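PDB 6QIX: P43 from Trichuris muris, which is the major secreted protein of the whipworm, tethers to matrix and inhibits the function of interleukin-13. Local coordinates for residues A[131-143]-A[263-275]. Numbering follows the deposited sequence.
Sequences CFTRPDTPSYVRL and KLGKKSCGKDDCP
The guanidinium of Arg-142 meets Thr-133 and Lys-266 at once: CG2 of Thr-133 lies 3.3 Å above one face, offset toward the rim, while the carbonyl O of Lys-266 sits at the edge, near the plane. NH1 and NH2 both point at that oxygen, NH2 in a weak bond (128° at the hydrogen); the 2.4 Å from NH1 to Lys-266 O is implausibly short, so the exact placement of the group is doubtful. With CG anti to the backbone N (chi1 -178°) and the chain extended to NE, Arg-142 spans from helix 139-151 to the strand. CG2 of Thr-133 is also 3.3 Å from the same Lys-266 O, whereas its OG1 turns to Gln-130 O. Farther along, Ser-268 N gives Thr-133 O a backbone bond of 2.9 Å. Beyond it the Pro-135 ring packs over the end of the strand and the loop that follows, CB 3.4 Å from Ser-268 O and CG 3.8 Å from Gly-270 N. Asp-273 OD2, which accepts from Gly-270 N through its anti lone pair, borders the same ring. Together these contacts join the type I turn 134-137 and, through Arg-142, the first turn of helix 139-151 to the two-stranded antiparallel hairpin 246-252/262-268, whose second strand is followed by Cys-269, disulfide-bonded to Cys-200 in this disulfide-rich secreted fold.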
# COMPACT_ATOMS: atom_id res chain seq x y z
N CYS A 131 7.60 0.86 -1.87
CA CYS A 131 8.93 1.30 -2.25
C CYS A 131 9.98 0.41 -1.62
O CYS A 131 11.10 0.28 -2.14
CB CYS A 131 9.18 2.74 -1.80
SG CYS A 131 8.16 3.99 -2.66
N PHE A 132 9.67 -0.19 -0.46
CA PHE A 132 10.66 -0.97 0.27
C PHE A 132 10.38 -2.47 0.20
O PHE A 132 10.71 -3.21 1.12
CB PHE A 132 10.74 -0.44 1.70
CG PHE A 132 10.95 1.06 1.74
CD1 PHE A 132 12.18 1.60 1.35
CD2 PHE A 132 9.93 1.93 2.07
CE1 PHE A 132 12.38 2.95 1.32
CE2 PHE A 132 10.14 3.29 2.07
CZ PHE A 132 11.38 3.80 1.69
N THR A 133 9.77 -2.91 -0.90
CA THR A 133 9.50 -4.32 -1.18
C THR A 133 10.36 -4.83 -2.33
O THR A 133 10.04 -5.86 -2.93
CB THR A 133 8.02 -4.56 -1.50
OG1 THR A 133 7.63 -3.77 -2.63
CG2 THR A 133 7.11 -4.22 -0.33
N ARG A 134 11.45 -4.12 -2.66
CA ARG A 134 12.33 -4.58 -3.72
C ARG A 134 13.10 -5.83 -3.31
O ARG A 134 13.32 -6.08 -2.10
CB ARG A 134 13.33 -3.49 -4.10
CG ARG A 134 12.69 -2.23 -4.57
CD ARG A 134 13.61 -1.01 -4.25
NE ARG A 134 14.98 -1.18 -4.74
CZ ARG A 134 15.91 -0.22 -4.66
NH1 ARG A 134 15.59 0.97 -4.15
NH2 ARG A 134 17.15 -0.44 -5.07
N PRO A 135 13.55 -6.63 -4.29
CA PRO A 135 14.31 -7.82 -3.94
C PRO A 135 15.56 -7.47 -3.18
O PRO A 135 16.05 -8.30 -2.40
CB PRO A 135 14.62 -8.47 -5.29
CG PRO A 135 14.51 -7.42 -6.27
CD PRO A 135 13.42 -6.50 -5.75
N ASP A 136 16.10 -6.28 -3.42
CA ASP A 136 17.35 -5.87 -2.82
C ASP A 136 17.14 -4.93 -1.62
O ASP A 136 18.11 -4.37 -1.12
CB ASP A 136 18.29 -5.23 -3.87
CG ASP A 136 17.66 -4.06 -4.64
OD1 ASP A 136 16.45 -3.84 -4.50
OD2 ASP A 136 18.40 -3.34 -5.39
N THR A 137 15.93 -4.78 -1.13
CA THR A 137 15.74 -4.02 0.09
C THR A 137 16.19 -4.84 1.28
O THR A 137 15.65 -5.94 1.49
CB THR A 137 14.27 -3.64 0.31
OG1 THR A 137 13.77 -2.90 -0.80
CG2 THR A 137 14.18 -2.80 1.58
N PRO A 138 17.15 -4.38 2.08
CA PRO A 138 17.57 -5.18 3.25
C PRO A 138 16.42 -5.31 4.23
O PRO A 138 15.67 -4.36 4.47
CB PRO A 138 18.73 -4.38 3.85
CG PRO A 138 19.17 -3.41 2.73
CD PRO A 138 17.88 -3.11 1.99
N SER A 139 16.30 -6.50 4.82
CA SER A 139 15.22 -6.78 5.74
C SER A 139 15.14 -5.72 6.85
O SER A 139 14.06 -5.25 7.19
CB SER A 139 15.39 -8.18 6.32
OG SER A 139 14.33 -8.46 7.24
N TYR A 140 16.29 -5.31 7.40
CA TYR A 140 16.24 -4.35 8.51
C TYR A 140 15.72 -2.98 8.06
O TYR A 140 15.08 -2.27 8.87
CB TYR A 140 17.63 -4.26 9.18
CG TYR A 140 18.63 -3.36 8.50
CD1 TYR A 140 18.77 -2.04 8.89
CD2 TYR A 140 19.44 -3.83 7.46
CE1 TYR A 140 19.68 -1.21 8.28
CE2 TYR A 140 20.35 -3.00 6.83
CZ TYR A 140 20.47 -1.69 7.26
OH TYR A 140 21.38 -0.83 6.67
N VAL A 141 15.94 -2.62 6.79
CA VAL A 141 15.39 -1.38 6.23
C VAL A 141 13.88 -1.49 6.07
O VAL A 141 13.10 -0.59 6.47
CB VAL A 141 16.08 -1.11 4.87
CG1 VAL A 141 15.45 0.08 4.18
CG2 VAL A 141 17.59 -0.87 5.09
N ARG A 142 13.44 -2.60 5.47
CA ARG A 142 12.01 -2.82 5.30
C ARG A 142 11.30 -2.74 6.64
O ARG A 142 10.25 -2.09 6.75
CB ARG A 142 11.79 -4.18 4.63
CG ARG A 142 10.40 -4.51 4.36
CD ARG A 142 10.26 -5.84 3.59
NE ARG A 142 8.83 -6.01 3.47
CZ ARG A 142 8.22 -6.53 2.43
NH1 ARG A 142 8.96 -6.97 1.39
NH2 ARG A 142 6.88 -6.62 2.45
N LEU A 143 11.88 -3.35 7.68
CA LEU A 143 11.20 -3.39 8.96
C LEU A 143 11.21 -2.02 9.62
O LEU A 143 10.23 -1.66 10.28
CB LEU A 143 11.83 -4.43 9.89
CG LEU A 143 11.73 -5.86 9.34
CD1 LEU A 143 12.41 -6.84 10.28
CD2 LEU A 143 10.29 -6.27 9.11
N LYS A 263 -3.07 -10.77 7.07
CA LYS A 263 -2.23 -9.66 6.66
C LYS A 263 -1.16 -10.23 5.73
O LYS A 263 -0.62 -11.31 6.01
CB LYS A 263 -1.58 -9.05 7.90
CG LYS A 263 -1.26 -7.61 7.82
CD LYS A 263 -0.02 -7.32 8.69
CE LYS A 263 -0.33 -7.47 10.18
NZ LYS A 263 0.03 -6.23 10.97
N LEU A 264 -0.91 -9.55 4.60
CA LEU A 264 0.04 -10.05 3.61
C LEU A 264 1.15 -9.04 3.36
O LEU A 264 0.87 -7.83 3.22
CB LEU A 264 -0.61 -10.33 2.27
CG LEU A 264 -1.49 -11.50 1.90
CD1 LEU A 264 -1.58 -11.55 0.34
CD2 LEU A 264 -0.98 -12.76 2.51
N GLY A 265 2.39 -9.54 3.26
CA GLY A 265 3.50 -8.72 2.81
C GLY A 265 3.98 -9.24 1.48
O GLY A 265 3.74 -10.40 1.14
N LYS A 266 4.63 -8.37 0.71
CA LYS A 266 5.11 -8.73 -0.62
C LYS A 266 6.59 -8.40 -0.75
O LYS A 266 7.12 -7.51 -0.10
CB LYS A 266 4.26 -7.99 -1.65
CG LYS A 266 4.79 -7.72 -2.90
CD LYS A 266 3.92 -6.75 -3.72
CE LYS A 266 4.27 -7.04 -5.21
NZ LYS A 266 3.39 -6.31 -6.10
N LYS A 267 7.24 -9.17 -1.63
CA LYS A 267 8.62 -8.92 -1.99
C LYS A 267 8.79 -9.27 -3.46
O LYS A 267 8.64 -10.44 -3.84
CB LYS A 267 9.57 -9.73 -1.09
CG LYS A 267 11.07 -9.52 -1.38
CD LYS A 267 11.94 -10.11 -0.25
CE LYS A 267 13.37 -10.03 -0.58
NZ LYS A 267 13.84 -11.25 -1.23
N SER A 268 9.14 -8.27 -4.28
CA SER A 268 9.29 -8.50 -5.72
C SER A 268 10.47 -9.42 -6.00
O SER A 268 11.43 -9.51 -5.22
CB SER A 268 9.53 -7.19 -6.47
OG SER A 268 8.49 -6.31 -6.17
N CYS A 269 10.41 -10.09 -7.14
CA CYS A 269 11.50 -10.97 -7.55
C CYS A 269 12.33 -10.30 -8.62
O CYS A 269 11.78 -9.78 -9.59
CB CYS A 269 10.97 -12.29 -8.06
SG CYS A 269 10.17 -13.23 -6.69
N GLY A 270 13.64 -10.37 -8.46
CA GLY A 270 14.58 -9.88 -9.48
C GLY A 270 15.55 -10.92 -9.98
O GLY A 270 15.30 -12.14 -9.90
N LYS A 271 16.68 -10.41 -10.50
CA LYS A 271 17.59 -11.28 -11.23
C LYS A 271 18.24 -12.34 -10.34
O LYS A 271 18.75 -13.34 -10.88
CB LYS A 271 18.65 -10.44 -11.95
CG LYS A 271 19.74 -9.89 -11.04
CD LYS A 271 20.68 -8.96 -11.81
CE LYS A 271 21.84 -8.55 -10.99
NZ LYS A 271 22.81 -7.75 -11.80
N ASP A 272 18.24 -12.18 -9.02
CA ASP A 272 18.79 -13.24 -8.17
C ASP A 272 17.71 -14.23 -7.75
O ASP A 272 18.01 -15.22 -7.06
CB ASP A 272 19.48 -12.64 -6.93
CG ASP A 272 20.78 -11.91 -7.27
OD1 ASP A 272 21.40 -12.16 -8.33
OD2 ASP A 272 21.16 -10.99 -6.51
N ASP A 273 16.45 -13.99 -8.13
CA ASP A 273 15.33 -14.88 -7.82
C ASP A 273 14.95 -15.77 -8.98
O ASP A 273 14.71 -16.97 -8.79
CB ASP A 273 14.11 -14.04 -7.38
CG ASP A 273 14.40 -13.25 -6.15
OD1 ASP A 273 14.60 -13.91 -5.09
OD2 ASP A 273 14.45 -12.00 -6.17
N CYS A 274 14.93 -15.24 -10.21
CA CYS A 274 14.84 -16.10 -11.40
C CYS A 274 15.56 -15.39 -12.53
O CYS A 274 15.72 -14.17 -12.49
CB CYS A 274 13.40 -16.46 -11.79
SG CYS A 274 12.48 -15.31 -12.86
N PRO A 275 16.03 -16.12 -13.52
CA PRO A 275 17.01 -15.49 -14.45
C PRO A 275 16.42 -14.36 -15.29
O PRO A 275 17.17 -13.44 -15.68
CB PRO A 275 17.50 -16.67 -15.31
CG PRO A 275 16.85 -17.87 -14.84
CD PRO A 275 16.07 -17.60 -13.58
O HOH W 1 16.86 -11.23 -0.93